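Local coordinates for protein toxin Tse2 (Pseudomonas aeruginosa, PDB 5AKO) that acts as a toxin delivered by the H1 type VI secretion system into the cytoplasm of recipient cells, where it is likely a NAD-dependent cytotoxin, at residues P68-P73 with G91-D96; L31-A36 with T142-M147. One frame throughout, in Å; residues are numbered along the deposited sequence.

Interaction 1. Residues P68-P73 with G91-D96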
loop_
_atom_site.group_PDB
_atom_site.type_symbol
_atom_site.label_atom_id
_atom_site.label_comp_id
_atom_site.label_asym_id
_atom_site.label_seq_id
_atom_site.Cartn_x
_atom_site.Cartn_y
_atom_site.Cartn_z
ATOM N N PRO C 68 -6.596 1.197 23.003
ATOM C CA PRO C 68 -5.736 1.093 21.841
ATOM C C PRO C 68 -4.604 2.090 21.958
ATOM O O PRO C 68 -4.787 3.112 22.609
ATOM C CB PRO C 68 -6.643 1.567 20.712
ATOM C CG PRO C 68 -7.555 2.552 21.352
ATOM C CD PRO C 68 -7.813 1.986 22.704
ATOM N N THR C 69 -3.481 1.824 21.291
ATOM C CA THR C 69 -2.458 2.844 21.098
ATOM C C THR C 69 -3.091 4.022 20.344
ATOM O O THR C 69 -3.863 3.843 19.362
ATOM C CB THR C 69 -1.232 2.339 20.275
ATOM O OG1 THR C 69 -1.675 1.923 18.970
ATOM C CG2 THR C 69 -0.509 1.178 20.964
ATOM N N PHE C 70 -2.700 5.223 20.770
ATOM C CA PHE C 70 -3.118 6.466 20.145
ATOM C C PHE C 70 -2.032 7.145 19.318
ATOM O O PHE C 70 -2.310 8.040 18.548
ATOM C CB PHE C 70 -3.602 7.415 21.232
ATOM C CG PHE C 70 -4.837 6.916 21.926
ATOM C CD1 PHE C 70 -6.082 7.007 21.296
ATOM C CD2 PHE C 70 -4.756 6.322 23.186
ATOM C CE1 PHE C 70 -7.229 6.545 21.930
ATOM C CE2 PHE C 70 -5.902 5.811 23.797
ATOM C CZ PHE C 70 -7.142 5.925 23.172
ATOM N N ASP C 71 -0.789 6.737 19.478
ATOM C CA ASP C 71 0.266 7.396 18.738
ATOM C C ASP C 71 1.262 6.379 18.236
ATOM O O ASP C 71 1.169 5.184 18.555
ATOM C CB ASP C 71 0.951 8.450 19.631
ATOM C CG ASP C 71 1.522 7.865 20.935
ATOM O OD1 ASP C 71 1.813 6.653 21.015
ATOM O OD2 ASP C 71 1.695 8.642 21.902
ATOM N N SER C 72 2.222 6.858 17.447
ATOM C CA SER C 72 3.453 6.134 17.255
ATOM C C SER C 72 4.555 6.994 17.844
ATOM O O SER C 72 4.835 8.111 17.345
ATOM C CB SER C 72 3.714 5.816 15.787
ATOM O OG SER C 72 3.478 6.900 14.928
ATOM N N PRO C 73 5.189 6.490 18.920
ATOM C CA PRO C 73 6.259 7.266 19.533
ATOM C C PRO C 73 7.374 7.421 18.517
ATOM O O PRO C 73 7.482 6.563 17.635
ATOM C CB PRO C 73 6.711 6.373 20.683
ATOM C CG PRO C 73 6.477 4.986 20.180
ATOM C CD PRO C 73 5.226 5.072 19.341
ATOM N N GLY C 91 -10.152 16.455 16.752
ATOM C CA GLY C 91 -9.922 15.691 18.008
ATOM C C GLY C 91 -10.913 14.552 18.306
ATOM O O GLY C 91 -10.832 13.937 19.354
ATOM N N LEU C 92 -11.828 14.270 17.389
ATOM C CA LEU C 92 -12.875 13.269 17.610
ATOM C C LEU C 92 -12.522 11.909 16.955
ATOM O O LEU C 92 -12.074 11.829 15.815
ATOM C CB LEU C 92 -14.224 13.773 17.072
ATOM C CG LEU C 92 -14.918 14.947 17.822
ATOM C CD1 LEU C 92 -16.044 15.561 17.008
ATOM C CD2 LEU C 92 -15.497 14.503 19.165
ATOM N N TYR C 93 -12.682 10.854 17.711
ATOM C CA TYR C 93 -12.473 9.494 17.221
ATOM C C TYR C 93 -13.774 8.976 16.640
ATOM O O TYR C 93 -14.728 8.791 17.359
ATOM C CB TYR C 93 -11.997 8.606 18.347
ATOM C CG TYR C 93 -10.613 8.973 18.777
ATOM C CD1 TYR C 93 -10.394 9.975 19.745
ATOM C CD2 TYR C 93 -9.541 8.421 18.174
ATOM C CE1 TYR C 93 -9.126 10.362 20.103
ATOM C CE2 TYR C 93 -8.265 8.800 18.513
ATOM C CZ TYR C 93 -8.056 9.755 19.491
ATOM O OH TYR C 93 -6.762 10.095 19.820
ATOM N N ALA C 94 -13.817 8.830 15.329
ATOM C CA ALA C 94 -15.022 8.396 14.616
ATOM C C ALA C 94 -14.982 6.869 14.355
ATOM O O ALA C 94 -13.940 6.288 14.266
ATOM C CB ALA C 94 -15.132 9.146 13.287
ATOM N N PRO C 95 -16.144 6.231 14.213
ATOM C CA PRO C 95 -16.152 4.814 13.834
ATOM C C PRO C 95 -15.303 4.428 12.578
ATOM O O PRO C 95 -15.027 5.259 11.699
ATOM C CB PRO C 95 -17.626 4.514 13.575
ATOM C CG PRO C 95 -18.404 5.734 13.978
ATOM C CD PRO C 95 -17.482 6.834 14.335
ATOM N N ASP C 96 -14.954 3.149 12.499
ATOM C CA ASP C 96 -14.237 2.563 11.368
ATOM C C ASP C 96 -12.907 3.229 11.061
ATOM O O ASP C 96 -12.441 3.284 9.919
ATOM C CB ASP C 96 -15.121 2.507 10.140
ATOM C CG ASP C 96 -16.270 1.563 10.320
ATOM O OD1 ASP C 96 -16.049 0.324 10.426
ATOM O OD2 ASP C 96 -17.408 2.041 10.385
#
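An offset edge-to-face pair of rings, Phe70 against Tyr93, joins two parts of the long irregular loop that leads from strand 33-37 to strand 100-103. The ring centroids lie 5.6 Å apart and the planes meet at 71°. Phe70 gives the edge and Tyr93 the face, with the phenylalanine displaced toward the hydroxyl end of the tyrosine rather than centred over it. The touching corner of the phenylalanine is CD1, which comes 3.5 Å from Tyr93 OH. The same Phe70 CD1 is 3.8 Å from Tyr93 CZ, with its neighbour CE1 a little farther off. Tyr93 CE2 in turn sits at the Phe70 edge, close to that ring's plane.

The two backbones stay well separated, Phe70 CA and Tyr93 CA being 10.3 Å apart, and the aromatic side chains span the gap. Each swings its ring away from its own carbonyl carbon (chi1 -65° for Phe70, -69° for Tyr93), which turns both rings into the space between the loop segments. On one face of Phe70, near the rim, the carbonyl oxygen of Pro68 lies about 3.1 Å above the ring plane.

Arg154, at the start of helix 154-176, ties this loop-to-loop pairing to the rest of the fold: Phe70 packs on it, and its NE makes a weak hydrogen bond with Tyr93 OH. The Tyr93 backbone is also hydrogen-bonded to Met152.

Interaction 2. Residues L31-A36 with T142-M147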
loop_
_atom_site.group_PDB
_atom_site.type_symbol
_atom_site.label_atom_id
_atom_site.label_comp_id
_atom_site.label_asym_id
_atom_site.label_seq_id
_atom_site.Cartn_x
_atom_site.Cartn_y
_atom_site.Cartn_z
ATOM N N LEU C 31 -20.110 -13.831 21.387
ATOM C CA LEU C 31 -18.983 -14.698 21.173
ATOM C C LEU C 31 -17.957 -14.333 22.212
ATOM O O LEU C 31 -17.862 -13.167 22.584
ATOM C CB LEU C 31 -18.390 -14.351 19.825
ATOM C CG LEU C 31 -17.821 -15.500 19.034
ATOM C CD1 LEU C 31 -18.925 -16.129 18.203
ATOM C CD2 LEU C 31 -16.722 -14.944 18.154
ATOM N N THR C 32 -17.171 -15.310 22.639
ATOM C CA THR C 32 -16.034 -15.054 23.515
ATOM C C THR C 32 -14.853 -14.525 22.708
ATOM O O THR C 32 -14.464 -15.128 21.726
ATOM C CB THR C 32 -15.629 -16.302 24.327
ATOM O OG1 THR C 32 -16.738 -16.674 25.136
ATOM C CG2 THR C 32 -14.446 -16.020 25.303
ATOM N N LEU C 33 -14.319 -13.387 23.151
ATOM C CA LEU C 33 -13.205 -12.676 22.530
ATOM C C LEU C 33 -12.038 -12.533 23.537
ATOM O O LEU C 33 -12.261 -12.423 24.742
ATOM C CB LEU C 33 -13.670 -11.277 22.054
ATOM C CG LEU C 33 -14.838 -11.317 21.027
ATOM C CD1 LEU C 33 -15.551 -9.989 20.827
ATOM C CD2 LEU C 33 -14.345 -11.809 19.692
ATOM N N TYR C 34 -10.827 -12.506 23.020
ATOM C CA TYR C 34 -9.623 -12.560 23.812
ATOM C C TYR C 34 -8.699 -11.417 23.403
ATOM O O TYR C 34 -8.423 -11.231 22.225
ATOM C CB TYR C 34 -8.878 -13.885 23.556
ATOM C CG TYR C 34 -9.655 -15.106 23.903
ATOM C CD1 TYR C 34 -10.571 -15.673 22.983
ATOM C CD2 TYR C 34 -9.508 -15.723 25.152
ATOM C CE1 TYR C 34 -11.293 -16.811 23.297
ATOM C CE2 TYR C 34 -10.231 -16.881 25.479
ATOM C CZ TYR C 34 -11.114 -17.420 24.531
ATOM O OH TYR C 34 -11.832 -18.557 24.830
ATOM N N ARG C 35 -8.153 -10.719 24.395
ATOM C CA ARG C 35 -7.255 -9.575 24.194
ATOM C C ARG C 35 -5.893 -9.954 24.707
ATOM O O ARG C 35 -5.751 -10.281 25.878
ATOM C CB ARG C 35 -7.810 -8.413 25.005
ATOM C CG ARG C 35 -6.873 -7.258 25.236
ATOM C CD ARG C 35 -6.631 -6.533 23.951
ATOM N NE ARG C 35 -5.858 -5.321 24.126
ATOM C CZ ARG C 35 -5.384 -4.578 23.127
ATOM N NH1 ARG C 35 -5.585 -4.912 21.854
ATOM N NH2 ARG C 35 -4.670 -3.514 23.393
ATOM N N ALA C 36 -4.889 -9.968 23.842
ATOM C CA ALA C 36 -3.525 -10.276 24.259
ATOM C C ALA C 36 -3.015 -9.201 25.259
ATOM O O ALA C 36 -3.306 -8.019 25.097
ATOM C CB ALA C 36 -2.614 -10.318 23.070
ATOM N N THR C 142 -10.238 -15.233 13.813
ATOM C CA THR C 142 -10.999 -14.131 13.223
ATOM C C THR C 142 -10.737 -12.912 14.053
ATOM O O THR C 142 -10.861 -12.962 15.275
ATOM C CB THR C 142 -12.526 -14.418 13.203
ATOM O OG1 THR C 142 -12.780 -15.463 12.256
ATOM C CG2 THR C 142 -13.274 -13.168 12.761
ATOM N N HIS C 143 -10.437 -11.815 13.388
ATOM C CA HIS C 143 -10.126 -10.555 14.103
ATOM C C HIS C 143 -11.382 -9.710 14.330
ATOM O O HIS C 143 -12.279 -9.691 13.463
ATOM C CB HIS C 143 -9.167 -9.745 13.257
ATOM C CG HIS C 143 -8.718 -8.483 13.915
ATOM N ND1 HIS C 143 -9.455 -7.320 13.892
ATOM C CD2 HIS C 143 -7.599 -8.204 14.611
ATOM C CE1 HIS C 143 -8.795 -6.375 14.532
ATOM N NE2 HIS C 143 -7.671 -6.891 14.983
ATOM N N TYR C 144 -11.431 -8.993 15.458
ATOM C CA TYR C 144 -12.527 -8.115 15.780
ATOM C C TYR C 144 -11.989 -6.785 16.301
ATOM O O TYR C 144 -10.874 -6.741 16.841
ATOM C CB TYR C 144 -13.409 -8.730 16.845
ATOM C CG TYR C 144 -14.294 -9.920 16.432
ATOM C CD1 TYR C 144 -13.771 -11.178 16.300
ATOM C CD2 TYR C 144 -15.644 -9.772 16.245
ATOM C CE1 TYR C 144 -14.562 -12.258 15.952
ATOM C CE2 TYR C 144 -16.458 -10.816 15.911
ATOM C CZ TYR C 144 -15.906 -12.070 15.738
ATOM O OH TYR C 144 -16.679 -13.161 15.396
ATOM N N THR C 145 -12.778 -5.698 16.161
ATOM C CA THR C 145 -12.321 -4.385 16.577
ATOM C C THR C 145 -13.364 -3.712 17.431
ATOM O O THR C 145 -14.509 -3.598 17.044
ATOM C CB THR C 145 -12.016 -3.491 15.363
ATOM O OG1 THR C 145 -11.070 -4.154 14.531
ATOM C CG2 THR C 145 -11.415 -2.119 15.797
ATOM N N ILE C 146 -12.964 -3.346 18.635
ATOM C CA ILE C 146 -13.796 -2.572 19.520
ATOM C C ILE C 146 -13.542 -1.115 19.143
ATOM O O ILE C 146 -12.398 -0.680 19.143
ATOM C CB ILE C 146 -13.356 -2.722 20.963
ATOM C CG1 ILE C 146 -13.329 -4.194 21.393
ATOM C CG2 ILE C 146 -14.294 -1.935 21.846
ATOM C CD1 ILE C 146 -12.666 -4.486 22.730
ATOM N N MET C 147 -14.593 -0.358 18.851
ATOM C CA MET C 147 -14.436 0.939 18.247
ATOM C C MET C 147 -15.572 1.869 18.755
ATOM O O MET C 147 -16.566 1.418 19.286
ATOM C CB MET C 147 -14.396 0.849 16.688
ATOM C CG MET C 147 -15.774 0.602 16.104
ATOM S SD MET C 147 -15.848 0.474 14.352
ATOM C CE MET C 147 -14.458 -0.560 13.888
#
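Leu33 and Leu31 both reach Tyr144 with a CD2 methyl, one over the ring and one at its hydroxyl end, where strand 33-37 and the loop just ahead of it pass strand 141-148. The CH-pi contact belongs to Leu33: its CD2 stands 3.8 Å from the Tyr144 ring centroid, 21° off the ring normal. The methyl is shifted toward the rim, and its nearest ring atom is Tyr144 CD1, 3.5 Å from Leu33 CD2. A chi1 of -72° swings Tyr144 CG away from its own carbonyl carbon and carries the ring across the leucine side chain at about a right angle.

Leu31 adds an apolar contact, its CD2 lying 3.8 Å from Tyr144 CZ. The same Leu31 CD2 methyl comes obliquely against the hydroxyl oxygen, 3.3 Å from Tyr144 OH. Leu33 thus takes the CG-CD1 part of the ring and Leu31 the CZ-OH end.

Hydrogen bonding surrounds this contact without bridging it. Strand 33-37 pairs with 114-118, strand 141-148 with 128-136 and 100-103, and Val102 touches both Leu33 and Tyr144, so the packing lies where the two sheets meet, consistent with the paired-sheet core of ADP-ribosyltransferases. There the backbones of Tyr34 and Phe103 are hydrogen-bonded, and Arg35 NH1 to Ser101 O is a second tie. Next to Tyr144, His143 bonds through NE2 to Ser101 OG and through ND1 to Asp133 OD2.

With one methyl over the ring face and a second against its hydroxyl end, dispersion and CH-pi attraction bind the two segments weakly and with little directionality, while polar bonds to neighbouring strands fix the backbones that bring them together.

In the fold
From the N terminus, the chain enters interaction 2 first, at 31-36, and returns to it only at 142-147, closing a loop of 105 intervening residues. Interaction 1 is nested inside: 68-73 and 91-96 come back together after 17 residues, none in a helix or strand, and the chain then runs on into strand 100-103. The outer closure joins the two sheets near the middle of the molecule; the inner one joins two parts of the irregular excursion between strands 33-37 and 100-103 beside helix 154-176. Their centres are about 17 Å apart, yet their ends meet: Asp96 N packs 3.4 Å from Met147 SD.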